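Local coordinates for protein scyllo-inositol 2-dehydrogenase (NADP(+)) IolW (PDB 3GDO) that catalyses the reversible, strictly NADPH-dependent reduction of scyllo-inosose to scyllo-inositol, and may reduce other oxidised compounds formed under stress, at residues B[92-95]-B[96-100]; B[123-126]-B[127-130]; B[131-134]-B[135-139]; B[264-268]-B[269-273]; B[302-305]-B[306-310]. All coordinates share one frame; numbering follows the deposited sequence.

From the N terminus the five contacts run in series; each joins directly consecutive segments, so none encloses a long loop and none nests or crosses. Interaction 1 leaves strand 91-95 of the parallel Rossmann sheet, its K96 CB touching H123 CE1 of interaction 2. Interaction 2 turns the chain from strand 119-122 into helix 129-139, and interaction 3 continues along that helix, R126 O touching L132 CD2. Interaction 4 is a surface loop after helix 256-261, tied back to interaction 2 by a probable hydrogen bond from N129 ND2 to G272 O. Interaction 5, on helix 303-315, meets three others: V93 of interaction 1, D128 and W127 of interaction 2, and P266 of interaction 4.

Interaction 1. Residues B[92-95]-B[96-100]; sequences VVME and KPMTA
CG of M94 sits beside its own backbone N (chi1 -49°), and an extended chi2 then brings SD of M94 to 3.9 Å from CG of M98; the bend at chi3 turns the methyl CE of M94 toward M98 O, which it approaches to 3.6 Å. The two methionines meet at an angle, and the M98 carbonyl is also hydrogen-bonded by H78. Both side chains are buried, M94 against L108 of helix 102-115 and M98 against V121 of strand 119-122.

E95 OE1 turns back to 3.2 Å from K96 N, which it meets on its anti lone pair. The N-H...O angle of 136° is well short of straight, and E95 has two deposited conformers, so the bond is doubtful as a constant feature. E95 OE2 is held by H21. In K96, CG lies between the backbone N and the carbonyl carbon (chi1 42°), and a bend at chi2 sets CD 3.7 Å from E95 OE1; from there the chain runs on to a salt bridge of NZ with D177. The peptide bond before P97 is cis. E95, K96 and P97 spell the EKP motif of the Gfo/Idh/MocA family, placed here at the end of a Rossmann strand.

The contact thus divides by chemistry: buried sulfur packing on one side of the strand end, and beside it two partly exposed polar side chains, neighbours in sequence, whose strongest partners are H21 for the E95 carboxyl end and D177 for K96 NZ rather than each other.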
loop_
_atom_site.group_PDB
_atom_site.type_symbol
_atom_site.label_atom_id
_atom_site.label_comp_id
_atom_site.label_asym_id
_atom_site.label_seq_id
_atom_site.Cartn_x
_atom_site.Cartn_y
_atom_site.Cartn_z
ATOM N N VAL B 92 35.480 -11.507 4.415
ATOM C CA VAL B 92 34.485 -11.993 3.426
ATOM C C VAL B 92 33.352 -10.974 3.268
ATOM O O VAL B 92 32.815 -10.459 4.272
ATOM C CB VAL B 92 33.896 -13.382 3.798
ATOM C CG1 VAL B 92 32.735 -13.799 2.852
ATOM C CG2 VAL B 92 34.964 -14.460 3.745
ATOM N N VAL B 93 33.076 -10.646 2.004
ATOM C CA VAL B 93 31.839 -9.956 1.569
ATOM C C VAL B 93 30.912 -10.988 0.901
ATOM O O VAL B 93 31.310 -11.647 -0.061
ATOM C CB VAL B 93 32.129 -8.811 0.568
ATOM C CG1 VAL B 93 30.787 -8.265 -0.110
ATOM C CG2 VAL B 93 32.943 -7.664 1.236
ATOM N N MET B 94 29.694 -11.121 1.427
ATOM C CA MET B 94 28.686 -12.079 0.933
ATOM C C MET B 94 27.622 -11.284 0.173
ATOM O O MET B 94 27.346 -10.133 0.518
ATOM C CB MET B 94 27.954 -12.783 2.098
ATOM C CG MET B 94 28.780 -13.405 3.232
ATOM S SD MET B 94 27.804 -14.277 4.488
ATOM C CE MET B 94 27.176 -15.680 3.627
ATOM N N GLU B 95 26.993 -11.895 -0.833
ATOM C CA GLU B 95 25.848 -11.225 -1.484
ATOM C C GLU B 95 24.625 -11.311 -0.569
ATOM O O GLU B 95 24.582 -12.140 0.347
ATOM C CB GLU B 95 25.533 -11.799 -2.880
ATOM C CG GLU B 95 26.140 -11.021 -4.063
ATOM C CD GLU B 95 25.491 -9.652 -4.349
ATOM O OE1 GLU B 95 24.595 -9.186 -3.568
ATOM O OE2 GLU B 95 25.914 -9.039 -5.361
ATOM N N LYS B 96 23.659 -10.415 -0.785
ATOM C CA LYS B 96 22.326 -10.614 -0.210
ATOM C C LYS B 96 21.577 -11.662 -1.069
ATOM O O LYS B 96 21.935 -11.866 -2.209
ATOM C CB LYS B 96 21.534 -9.309 -0.129
ATOM C CG LYS B 96 21.632 -8.375 -1.331
ATOM C CD LYS B 96 21.026 -8.956 -2.613
ATOM C CE LYS B 96 19.563 -9.266 -2.461
ATOM N NZ LYS B 96 19.004 -9.686 -3.751
ATOM N N PRO B 97 20.585 -12.378 -0.515
ATOM C CA PRO B 97 20.245 -12.482 0.877
ATOM C C PRO B 97 21.321 -13.329 1.512
ATOM O O PRO B 97 21.780 -14.283 0.890
ATOM C CB PRO B 97 18.903 -13.215 0.845
ATOM C CG PRO B 97 19.021 -14.123 -0.367
ATOM C CD PRO B 97 19.751 -13.268 -1.358
ATOM N N MET B 98 21.740 -12.955 2.716
ATOM C CA MET B 98 22.869 -13.609 3.410
ATOM C C MET B 98 22.798 -15.153 3.346
ATOM O O MET B 98 23.676 -15.782 2.763
ATOM C CB MET B 98 22.939 -13.081 4.856
ATOM C CG MET B 98 24.132 -13.543 5.700
ATOM S SD MET B 98 23.945 -12.950 7.416
ATOM C CE MET B 98 25.565 -13.559 7.973
ATOM N N THR B 99 21.762 -15.746 3.934
ATOM C CA THR B 99 21.528 -17.203 3.862
ATOM C C THR B 99 20.016 -17.454 3.815
ATOM O O THR B 99 19.248 -16.513 3.949
ATOM C CB THR B 99 22.055 -17.925 5.121
ATOM O OG1 THR B 99 21.599 -17.227 6.282
ATOM C CG2 THR B 99 23.590 -17.989 5.130
ATOM N N ALA B 100 19.581 -18.709 3.698
ATOM C CA ALA B 100 18.158 -19.015 3.801
ATOM C C ALA B 100 17.588 -18.896 5.230
ATOM O O ALA B 100 16.417 -18.545 5.415
ATOM C CB ALA B 100 17.856 -20.407 3.207
#

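Interaction 2. Residues B[123-126]-B[127-130]; sequences HNRR and WDND
W127 N donates to N124 O at 2.8 Å with a nearly straight N-H...O angle of 162°, the donor standing above the carbonyl plane. One residue on, D128 N reaches R125 O in a weak bond of 3.4 Å. R125 and D128 are further joined through a water: it accepts from R125 NE at 2.7 Å and donates to D128 OD2 at 2.6 Å, bridging groups too far apart for a direct salt bridge. N124 OD1 accepts from R125 NH1 at 2.8 Å, lying nearly in the guanidinium plane, and R125 NH2 makes a salt bridge to E257.

Packing follows outward. R125 CG lies beside the backbone N (chi1 -65°), and a bend at chi2 brings CD to 3.5 Å from D128 OD1. R126 CB lies over the six-membered ring of W127, 3.9 Å from its centroid and 19° off the normal, a CH-pi contact; the rest of R126 extends away to salt bridges with D184 and E325. Were W127 an alanine, R126 CB would probably lose the ring face it rests on, and a gap open beside T304 and Y305.

This is a 3-10 turn running into a helix N terminus. D128 holds the N-cap position, but its carboxylate does not cap and is used by Y302 and the water; the turn carries the chain from the last strand of the Rossmann sheet into helix 129-139.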
loop_
_atom_site.group_PDB
_atom_site.type_symbol
_atom_site.label_atom_id
_atom_site.label_comp_id
_atom_site.label_asym_id
_atom_site.label_seq_id
_atom_site.Cartn_x
_atom_site.Cartn_y
_atom_site.Cartn_z
ATOM N N HIS B 123 24.568 -5.331 1.161
ATOM C CA HIS B 123 23.271 -4.630 1.126
ATOM C C HIS B 123 23.489 -3.241 0.584
ATOM O O HIS B 123 23.409 -2.233 1.307
ATOM C CB HIS B 123 22.573 -4.612 2.492
ATOM C CG HIS B 123 21.807 -5.870 2.778
ATOM N ND1 HIS B 123 20.656 -6.215 2.088
ATOM C CD2 HIS B 123 22.046 -6.888 3.639
ATOM C CE1 HIS B 123 20.196 -7.367 2.549
ATOM N NE2 HIS B 123 21.025 -7.804 3.489
ATOM N N ASN B 124 23.804 -3.202 -0.702
ATOM C CA ASN B 124 24.240 -1.959 -1.299
ATOM C C ASN B 124 23.110 -0.986 -1.584
ATOM O O ASN B 124 23.397 0.159 -1.860
ATOM C CB ASN B 124 25.104 -2.185 -2.547
ATOM C CG ASN B 124 24.338 -2.791 -3.705
ATOM O OD1 ASN B 124 23.415 -3.568 -3.530
ATOM N ND2 ASN B 124 24.745 -2.432 -4.913
ATOM N N ARG B 125 21.846 -1.435 -1.513
ATOM C CA ARG B 125 20.713 -0.502 -1.705
ATOM C C ARG B 125 20.633 0.552 -0.608
ATOM O O ARG B 125 19.796 1.450 -0.699
ATOM C CB ARG B 125 19.331 -1.213 -1.807
ATOM C CG ARG B 125 19.078 -2.137 -3.000
ATOM C CD ARG B 125 20.148 -2.098 -4.022
ATOM N NE ARG B 125 19.705 -2.680 -5.277
ATOM C CZ ARG B 125 20.390 -3.579 -5.984
ATOM N NH1 ARG B 125 21.560 -4.052 -5.562
ATOM N NH2 ARG B 125 19.893 -4.017 -7.131
ATOM N N ARG B 126 21.472 0.465 0.431
ATOM C CA ARG B 126 21.591 1.593 1.351
ATOM C C ARG B 126 22.285 2.767 0.650
ATOM O O ARG B 126 22.280 3.863 1.182
ATOM C CB ARG B 126 22.359 1.261 2.625
ATOM C CG ARG B 126 21.717 0.214 3.528
ATOM C CD ARG B 126 22.574 0.009 4.774
ATOM N NE ARG B 126 22.169 -1.189 5.493
ATOM C CZ ARG B 126 22.744 -1.638 6.605
ATOM N NH1 ARG B 126 23.778 -0.992 7.170
ATOM N NH2 ARG B 126 22.295 -2.759 7.152
ATOM N N TRP B 127 22.912 2.528 -0.497
ATOM C CA TRP B 127 23.539 3.642 -1.279
ATOM C C TRP B 127 22.840 3.916 -2.629
ATOM O O TRP B 127 23.434 4.515 -3.541
ATOM C CB TRP B 127 25.094 3.484 -1.379
ATOM C CG TRP B 127 25.737 3.501 0.022
ATOM C CD1 TRP B 127 26.225 4.603 0.717
ATOM C CD2 TRP B 127 25.901 2.376 0.900
ATOM N NE1 TRP B 127 26.655 4.221 1.967
ATOM C CE2 TRP B 127 26.476 2.862 2.103
ATOM C CE3 TRP B 127 25.574 1.009 0.798
ATOM C CZ2 TRP B 127 26.755 2.031 3.182
ATOM C CZ3 TRP B 127 25.859 0.179 1.873
ATOM C CH2 TRP B 127 26.458 0.693 3.046
ATOM N N ASP B 128 21.577 3.476 -2.749
ATOM C CA ASP B 128 20.683 3.872 -3.852
ATOM C C ASP B 128 20.361 5.369 -3.736
ATOM O O ASP B 128 20.246 5.899 -2.611
ATOM C CB ASP B 128 19.362 3.084 -3.805
ATOM C CG ASP B 128 19.442 1.748 -4.515
ATOM O OD1 ASP B 128 20.553 1.308 -4.879
ATOM O OD2 ASP B 128 18.370 1.112 -4.738
ATOM N N ASN B 129 20.245 6.058 -4.883
ATOM C CA ASN B 129 19.926 7.495 -4.834
ATOM C C ASN B 129 18.725 7.857 -3.956
ATOM O O ASN B 129 18.828 8.707 -3.060
ATOM C CB ASN B 129 19.845 8.147 -6.236
ATOM C CG ASN B 129 19.039 7.346 -7.278
ATOM O OD1 ASN B 129 18.118 6.538 -6.980
ATOM N ND2 ASN B 129 19.379 7.596 -8.525
ATOM N N ASP B 130 17.588 7.193 -4.193
ATOM C CA ASP B 130 16.358 7.516 -3.473
ATOM C C ASP B 130 16.534 7.355 -1.968
ATOM O O ASP B 130 16.163 8.255 -1.186
ATOM C CB ASP B 130 15.155 6.699 -4.006
ATOM C CG ASP B 130 15.492 5.225 -4.300
ATOM O OD1 ASP B 130 16.419 4.664 -3.657
ATOM O OD2 ASP B 130 14.814 4.601 -5.178
HETATM O O HOH W 1 18.134 -0.846 -6.487
#

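Interaction 3. Residues B[131-134]-B[135-139]; sequences FLTI and KKLIS
K135 CD and CG come obliquely against F131 CE2, the closest approach being K135 CD to F131 CE2 at 3.7 Å. A bend at chi3 (65°) follows the methylene that touches the ring and leads NZ away to a hydrogen bond with H188. F131 contributes by holding CG trans to N across its CA-CB bond (chi1 -168°), which directs the ring outward, with CE2 on the side of K135. With a serine at K135, F131 CE2 would probably lose the methylenes it touches, and H188 its amine partner.

In a second pair one turn apart the side-chain contact is apolar: I134 CG2 stands 3.9 Å from I138 CD1. I138 CG1 also rests on the I134 carbonyl, 3.3 Å from I134 O. Around I134 the helix meets the large mixed sheet, at F248, Y239 and I241, while F131 packs on helix 174-190.

The spacing of both pairs is that of an alpha-helix, and the backbone confirms it. K135 N to F131 O measures 3.0 Å with an N-H...O angle of 174°, and I138 N to I134 O is 2.9 Å. Near the end, S139 OG donates to K136 O at 3.1 Å. The carbonyls of 131-134 are thus taken up by amides four residues on, while K135 serves two chemistries at once, its methylenes acting as a hydrocarbon against phenylalanine and its amine reaching a histidine.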
loop_
_atom_site.group_PDB
_atom_site.type_symbol
_atom_site.label_atom_id
_atom_site.label_comp_id
_atom_site.label_asym_id
_atom_site.label_seq_id
_atom_site.Cartn_x
_atom_site.Cartn_y
_atom_site.Cartn_z
ATOM N N PHE B 131 17.104 6.221 -1.556
ATOM C CA PHE B 131 17.325 5.974 -0.144
ATOM C C PHE B 131 18.279 7.006 0.476
ATOM O O PHE B 131 18.054 7.473 1.583
ATOM C CB PHE B 131 17.803 4.544 0.113
ATOM C CG PHE B 131 17.768 4.161 1.564
ATOM C CD1 PHE B 131 16.571 3.992 2.220
ATOM C CD2 PHE B 131 18.939 3.963 2.273
ATOM C CE1 PHE B 131 16.535 3.661 3.558
ATOM C CE2 PHE B 131 18.925 3.641 3.614
ATOM C CZ PHE B 131 17.718 3.470 4.263
ATOM N N LEU B 132 19.301 7.400 -0.260
ATOM C CA LEU B 132 20.222 8.393 0.241
ATOM C C LEU B 132 19.474 9.696 0.444
ATOM O O LEU B 132 19.700 10.384 1.448
ATOM C CB LEU B 132 21.417 8.587 -0.711
ATOM C CG LEU B 132 22.487 7.476 -0.647
ATOM C CD1 LEU B 132 23.644 7.852 -1.568
ATOM C CD2 LEU B 132 22.980 7.195 0.813
ATOM N N THR B 133 18.594 10.016 -0.508
ATOM C CA THR B 133 17.784 11.243 -0.452
ATOM C C THR B 133 16.919 11.278 0.814
ATOM O O THR B 133 16.966 12.259 1.560
ATOM C CB THR B 133 16.941 11.373 -1.702
ATOM O OG1 THR B 133 17.801 11.250 -2.841
ATOM C CG2 THR B 133 16.127 12.705 -1.729
ATOM N N ILE B 134 16.157 10.207 1.047
ATOM C CA ILE B 134 15.454 9.969 2.324
ATOM C C ILE B 134 16.290 10.151 3.617
ATOM O O ILE B 134 15.857 10.856 4.556
ATOM C CB ILE B 134 14.756 8.584 2.320
ATOM C CG1 ILE B 134 13.566 8.570 1.327
ATOM C CG2 ILE B 134 14.318 8.157 3.752
ATOM C CD1 ILE B 134 13.246 7.101 0.764
ATOM N N LYS B 135 17.450 9.502 3.694
ATOM C CA LYS B 135 18.351 9.723 4.846
ATOM C C LYS B 135 18.771 11.202 4.986
ATOM O O LYS B 135 18.859 11.729 6.087
ATOM C CB LYS B 135 19.589 8.825 4.766
ATOM C CG LYS B 135 19.319 7.411 5.262
ATOM C CD LYS B 135 20.552 6.514 5.172
ATOM C CE LYS B 135 21.671 6.991 6.104
ATOM N NZ LYS B 135 22.649 5.912 6.300
ATOM N N LYS B 136 19.013 11.866 3.866
ATOM C CA LYS B 136 19.341 13.287 3.917
ATOM C C LYS B 136 18.156 14.146 4.434
ATOM O O LYS B 136 18.346 15.035 5.290
ATOM C CB LYS B 136 19.836 13.767 2.562
ATOM C CG LYS B 136 20.553 15.096 2.621
ATOM C CD LYS B 136 20.743 15.656 1.235
ATOM C CE LYS B 136 21.857 16.694 1.206
ATOM N NZ LYS B 136 21.559 17.700 0.144
ATOM N N LEU B 137 16.942 13.855 3.956
ATOM C CA LEU B 137 15.768 14.556 4.451
ATOM C C LEU B 137 15.539 14.297 5.931
ATOM O O LEU B 137 15.160 15.218 6.669
ATOM C CB LEU B 137 14.514 14.190 3.661
ATOM C CG LEU B 137 14.468 14.666 2.225
ATOM C CD1 LEU B 137 13.385 13.906 1.468
ATOM C CD2 LEU B 137 14.256 16.191 2.155
ATOM N N ILE B 138 15.759 13.063 6.371
ATOM C CA ILE B 138 15.561 12.741 7.773
ATOM C C ILE B 138 16.562 13.552 8.633
ATOM O O ILE B 138 16.169 14.186 9.622
ATOM C CB ILE B 138 15.656 11.213 8.043
ATOM C CG1 ILE B 138 14.411 10.508 7.464
ATOM C CG2 ILE B 138 15.788 10.916 9.563
ATOM C CD1 ILE B 138 14.444 8.997 7.582
ATOM N N SER B 139 17.831 13.556 8.225
ATOM C CA SER B 139 18.884 14.180 9.034
ATOM C C SER B 139 18.696 15.712 9.094
ATOM O O SER B 139 18.978 16.333 10.106
ATOM C CB SER B 139 20.267 13.830 8.502
ATOM O OG SER B 139 20.567 14.639 7.372
#

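Interaction 4. Residues B[264-268]-B[269-273]; sequences RKPED and DSWGA
W271 lies beneath P266, whose CG sits over the six-membered ring, 3.9 Å from its centroid and 15° off the normal, a CH-pi contact close to the ring centre. The proline's CB continues the cover, 3.8 Å from W271 CD2. With CG pointing opposite to N about the first torsion (chi1 -178°), the indole reaches back under 264-266, and W271 CZ3 comes to 3.4 Å from the carbonyl carbon of K265. Its NE1 bonds to Q256 of helix 256-261.

This is a surface loop between helix 256-261 and strand 280-286, with P266 also touching L24 of helix 15-26. The chain returns through a type I beta turn from D268 to W271, closed by a weak bond from W271 N to D268 O at 3.3 Å. An Asx turn overlaps it: D268 OD2 accepts from S270 N at 2.7 Å. The same oxygen takes S270 OG at 2.6 Å, the amide arriving on the anti side and the hydroxyl on the syn side, both somewhat out of the carboxylate plane, so two bonds fix the carboxylate's rotation. A type II turn from S270 to A273 overlaps the type I turn, with G272 at positive phi (81°).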
loop_
_atom_site.group_PDB
_atom_site.type_symbol
_atom_site.label_atom_id
_atom_site.label_comp_id
_atom_site.label_asym_id
_atom_site.label_seq_id
_atom_site.Cartn_x
_atom_site.Cartn_y
_atom_site.Cartn_z
ATOM N N ARG B 264 29.297 0.689 -18.249
ATOM C CA ARG B 264 29.827 1.962 -17.751
ATOM C C ARG B 264 30.437 1.785 -16.353
ATOM O O ARG B 264 30.099 0.844 -15.625
ATOM C CB ARG B 264 28.755 3.068 -17.765
ATOM C CG ARG B 264 28.218 3.423 -19.161
ATOM C CD ARG B 264 27.362 4.702 -19.162
ATOM N NE ARG B 264 26.008 4.503 -18.635
ATOM C CZ ARG B 264 24.969 4.123 -19.372
ATOM N NH1 ARG B 264 25.138 3.897 -20.662
ATOM N NH2 ARG B 264 23.767 3.959 -18.824
ATOM N N LYS B 265 31.348 2.679 -16.001
ATOM C CA LYS B 265 32.081 2.625 -14.739
ATOM C C LYS B 265 31.897 3.951 -14.073
ATOM O O LYS B 265 31.639 4.913 -14.762
ATOM C CB LYS B 265 33.586 2.446 -15.001
ATOM C CG LYS B 265 34.067 1.005 -15.072
ATOM C CD LYS B 265 35.583 0.944 -15.231
ATOM C CE LYS B 265 35.991 -0.216 -16.127
ATOM N NZ LYS B 265 35.437 -1.528 -15.615
ATOM N N PRO B 266 32.041 4.012 -12.735
ATOM C CA PRO B 266 32.052 5.314 -12.049
ATOM C C PRO B 266 33.344 6.095 -12.354
ATOM O O PRO B 266 34.430 5.613 -12.044
ATOM C CB PRO B 266 32.002 4.938 -10.574
ATOM C CG PRO B 266 31.616 3.481 -10.527
ATOM C CD PRO B 266 32.088 2.882 -11.794
ATOM N N GLU B 267 33.236 7.271 -12.969
ATOM C CA GLU B 267 34.438 7.991 -13.400
ATOM C C GLU B 267 34.349 9.478 -13.188
ATOM O O GLU B 267 35.367 10.170 -13.254
ATOM C CB GLU B 267 34.747 7.714 -14.863
ATOM C CG GLU B 267 35.671 6.530 -15.065
ATOM C CD GLU B 267 35.355 5.740 -16.326
ATOM O OE1 GLU B 267 34.471 6.176 -17.107
ATOM O OE2 GLU B 267 35.992 4.680 -16.536
ATOM N N ASP B 268 33.135 9.969 -12.945
ATOM C CA ASP B 268 32.928 11.378 -12.614
ATOM C C ASP B 268 31.742 11.544 -11.666
ATOM O O ASP B 268 31.120 10.549 -11.261
ATOM C CB ASP B 268 32.718 12.206 -13.883
ATOM C CG ASP B 268 31.486 11.790 -14.648
ATOM O OD1 ASP B 268 31.585 11.614 -15.874
ATOM O OD2 ASP B 268 30.414 11.609 -14.027
ATOM N N ASP B 269 31.417 12.802 -11.353
ATOM C CA ASP B 269 30.372 13.163 -10.376
ATOM C C ASP B 269 28.924 12.905 -10.823
ATOM O O ASP B 269 27.994 12.976 -10.018
ATOM C CB ASP B 269 30.559 14.623 -9.980
ATOM C CG ASP B 269 31.989 14.916 -9.591
ATOM O OD1 ASP B 269 32.426 14.396 -8.530
ATOM O OD2 ASP B 269 32.690 15.624 -10.361
ATOM N N SER B 270 28.741 12.611 -12.102
ATOM C CA SER B 270 27.426 12.288 -12.645
ATOM C C SER B 270 27.039 10.805 -12.441
ATOM O O SER B 270 25.983 10.378 -12.891
ATOM C CB SER B 270 27.386 12.640 -14.135
ATOM O OG SER B 270 27.926 11.578 -14.912
ATOM N N TRP B 271 27.899 10.012 -11.803
ATOM C CA TRP B 271 27.538 8.635 -11.485
ATOM C C TRP B 271 26.417 8.589 -10.440
ATOM O O TRP B 271 26.479 9.273 -9.405
ATOM C CB TRP B 271 28.748 7.814 -11.013
ATOM C CG TRP B 271 28.375 6.386 -10.729
ATOM C CD1 TRP B 271 27.977 5.866 -9.527
ATOM C CD2 TRP B 271 28.339 5.291 -11.675
ATOM N NE1 TRP B 271 27.696 4.527 -9.664
ATOM C CE2 TRP B 271 27.908 4.144 -10.965
ATOM C CE3 TRP B 271 28.630 5.175 -13.047
ATOM C CZ2 TRP B 271 27.759 2.883 -11.576
ATOM C CZ3 TRP B 271 28.482 3.913 -13.670
ATOM C CH2 TRP B 271 28.056 2.781 -12.922
ATOM N N GLY B 272 25.392 7.788 -10.741
ATOM C CA GLY B 272 24.278 7.540 -9.814
ATOM C C GLY B 272 23.208 8.621 -9.780
ATOM O O GLY B 272 22.304 8.571 -8.939
ATOM N N ALA B 273 23.309 9.596 -10.694
ATOM C CA ALA B 273 22.338 10.704 -10.783
ATOM C C ALA B 273 20.935 10.166 -11.117
ATOM O O ALA B 273 20.783 9.259 -11.933
ATOM C CB ALA B 273 22.762 11.726 -11.845
#

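Interaction 5. Residues B[302-305]-B[306-310]; sequences YLTY and YRKIA
Y305 and Y306, adjacent on the first turn of helix 303-315, form a T-shaped aromatic pair within a set of short-range helical contacts. The edge of Y305 points at the face of Y306, with centroids 5.1 Å apart and planes at 88°; Y305 CD2 stands over the centre of the Y306 ring. One turn later I309 covers a face of Y305: its CG1 lies 3.9 Å from the ring centroid, a CH-pi contact 30° off the normal, and only 3.5 Å from Y305 CE2. The first torsion of Y305 is trans (N to CG, chi1 174°), which directs the ring outward, its edge to Y306 and a face under I309.

On another side of the helix the partners are more exposed. L303 CB lies against one face of the R307 guanidinium, 3.8 Å from R307 NH1. T304 and K308 run alongside each other, T304 CG2 to K308 CD measuring 3.8 Å. Backbone bonds such as I309 N to Y305 O, at 3.0 Å, give the expected alpha-helical spacing.

The tyrosine hydroxyls have partners beyond the helix, Y305 with S120 and Y306 with H21. These two hydroxyl ends and I309 CD1 touch V93 of strand 91-95, Y305 makes a further edge-to-face pair with Y122 of strand 119-122, and Y306 also meets L25 of helix 15-26, so this face of helix 303-315 is seated against the parallel Rossmann sheet and the helix that follows its strand 6-11.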
loop_
_atom_site.group_PDB
_atom_site.type_symbol
_atom_site.label_atom_id
_atom_site.label_comp_id
_atom_site.label_asym_id
_atom_site.label_seq_id
_atom_site.Cartn_x
_atom_site.Cartn_y
_atom_site.Cartn_z
ATOM N N TYR B 302 27.361 3.396 -4.823
ATOM C CA TYR B 302 27.680 2.029 -4.404
ATOM C C TYR B 302 29.172 1.895 -4.011
ATOM O O TYR B 302 29.525 1.032 -3.218
ATOM C CB TYR B 302 27.362 0.987 -5.503
ATOM C CG TYR B 302 25.867 0.674 -5.757
ATOM C CD1 TYR B 302 24.872 1.055 -4.851
ATOM C CD2 TYR B 302 25.482 -0.027 -6.891
ATOM C CE1 TYR B 302 23.523 0.758 -5.091
ATOM C CE2 TYR B 302 24.112 -0.347 -7.153
ATOM C CZ TYR B 302 23.155 0.059 -6.254
ATOM O OH TYR B 302 21.837 -0.253 -6.481
ATOM N N LEU B 303 30.024 2.730 -4.599
ATOM C CA LEU B 303 31.461 2.789 -4.238
ATOM C C LEU B 303 31.646 2.940 -2.746
ATOM O O LEU B 303 32.611 2.387 -2.169
ATOM C CB LEU B 303 32.170 3.949 -4.941
ATOM C CG LEU B 303 32.334 3.834 -6.465
ATOM C CD1 LEU B 303 33.056 5.101 -7.018
ATOM C CD2 LEU B 303 33.108 2.529 -6.820
ATOM N N THR B 304 30.719 3.672 -2.118
ATOM C CA THR B 304 30.830 3.976 -0.704
ATOM C C THR B 304 30.937 2.689 0.124
ATOM O O THR B 304 31.767 2.629 1.043
ATOM C CB THR B 304 29.684 4.925 -0.215
ATOM O OG1 THR B 304 29.715 6.127 -0.992
ATOM C CG2 THR B 304 29.796 5.284 1.263
ATOM N N TYR B 305 30.142 1.655 -0.203
ATOM C CA TYR B 305 30.270 0.380 0.502
ATOM C C TYR B 305 31.744 -0.112 0.444
ATOM O O TYR B 305 32.316 -0.531 1.452
ATOM C CB TYR B 305 29.341 -0.688 -0.080
ATOM C CG TYR B 305 29.537 -2.062 0.518
ATOM C CD1 TYR B 305 28.768 -2.476 1.595
ATOM C CD2 TYR B 305 30.459 -2.947 0.001
ATOM C CE1 TYR B 305 28.913 -3.717 2.145
ATOM C CE2 TYR B 305 30.614 -4.201 0.556
ATOM C CZ TYR B 305 29.845 -4.572 1.626
ATOM O OH TYR B 305 29.975 -5.810 2.194
ATOM N N TYR B 306 32.365 -0.048 -0.724
ATOM C CA TYR B 306 33.712 -0.596 -0.796
ATOM C C TYR B 306 34.818 0.304 -0.192
ATOM O O TYR B 306 35.811 -0.209 0.287
ATOM C CB TYR B 306 34.051 -1.100 -2.210
ATOM C CG TYR B 306 33.548 -2.518 -2.456
ATOM C CD1 TYR B 306 34.042 -3.573 -1.714
ATOM C CD2 TYR B 306 32.576 -2.795 -3.440
ATOM C CE1 TYR B 306 33.582 -4.877 -1.906
ATOM C CE2 TYR B 306 32.124 -4.103 -3.675
ATOM C CZ TYR B 306 32.624 -5.132 -2.899
ATOM O OH TYR B 306 32.232 -6.436 -3.086
ATOM N N ARG B 307 34.658 1.624 -0.243
ATOM C CA ARG B 307 35.598 2.518 0.450
ATOM C C ARG B 307 35.525 2.264 1.952
ATOM O O ARG B 307 36.549 2.295 2.656
ATOM C CB ARG B 307 35.298 3.972 0.151
ATOM C CG ARG B 307 35.529 4.359 -1.283
ATOM C CD ARG B 307 35.138 5.831 -1.519
ATOM N NE ARG B 307 35.589 6.267 -2.839
ATOM C CZ ARG B 307 34.830 6.846 -3.762
ATOM N NH1 ARG B 307 33.565 7.137 -3.525
ATOM N NH2 ARG B 307 35.366 7.210 -4.915
ATOM N N LYS B 308 34.329 1.967 2.439
ATOM C CA LYS B 308 34.156 1.671 3.855
ATOM C C LYS B 308 34.735 0.316 4.256
ATOM O O LYS B 308 35.378 0.223 5.304
ATOM C CB LYS B 308 32.703 1.831 4.301
ATOM C CG LYS B 308 32.410 3.174 4.972
ATOM C CD LYS B 308 31.108 3.827 4.469
ATOM C CE LYS B 308 30.382 4.566 5.606
ATOM N NZ LYS B 308 31.197 5.610 6.305
ATOM N N ILE B 309 34.524 -0.717 3.437
ATOM C CA ILE B 309 35.136 -2.011 3.679
ATOM C C ILE B 309 36.687 -1.868 3.773
ATOM O O ILE B 309 37.314 -2.438 4.653
ATOM C CB ILE B 309 34.758 -3.061 2.567
ATOM C CG1 ILE B 309 33.279 -3.480 2.656
ATOM C CG2 ILE B 309 35.699 -4.307 2.601
ATOM C CD1 ILE B 309 32.937 -4.495 3.770
ATOM N N ALA B 310 37.274 -1.110 2.857
ATOM C CA ALA B 310 38.701 -0.827 2.891
ATOM C C ALA B 310 39.122 -0.170 4.224
ATOM O O ALA B 310 40.154 -0.543 4.816
ATOM C CB ALA B 310 39.102 0.024 1.702
#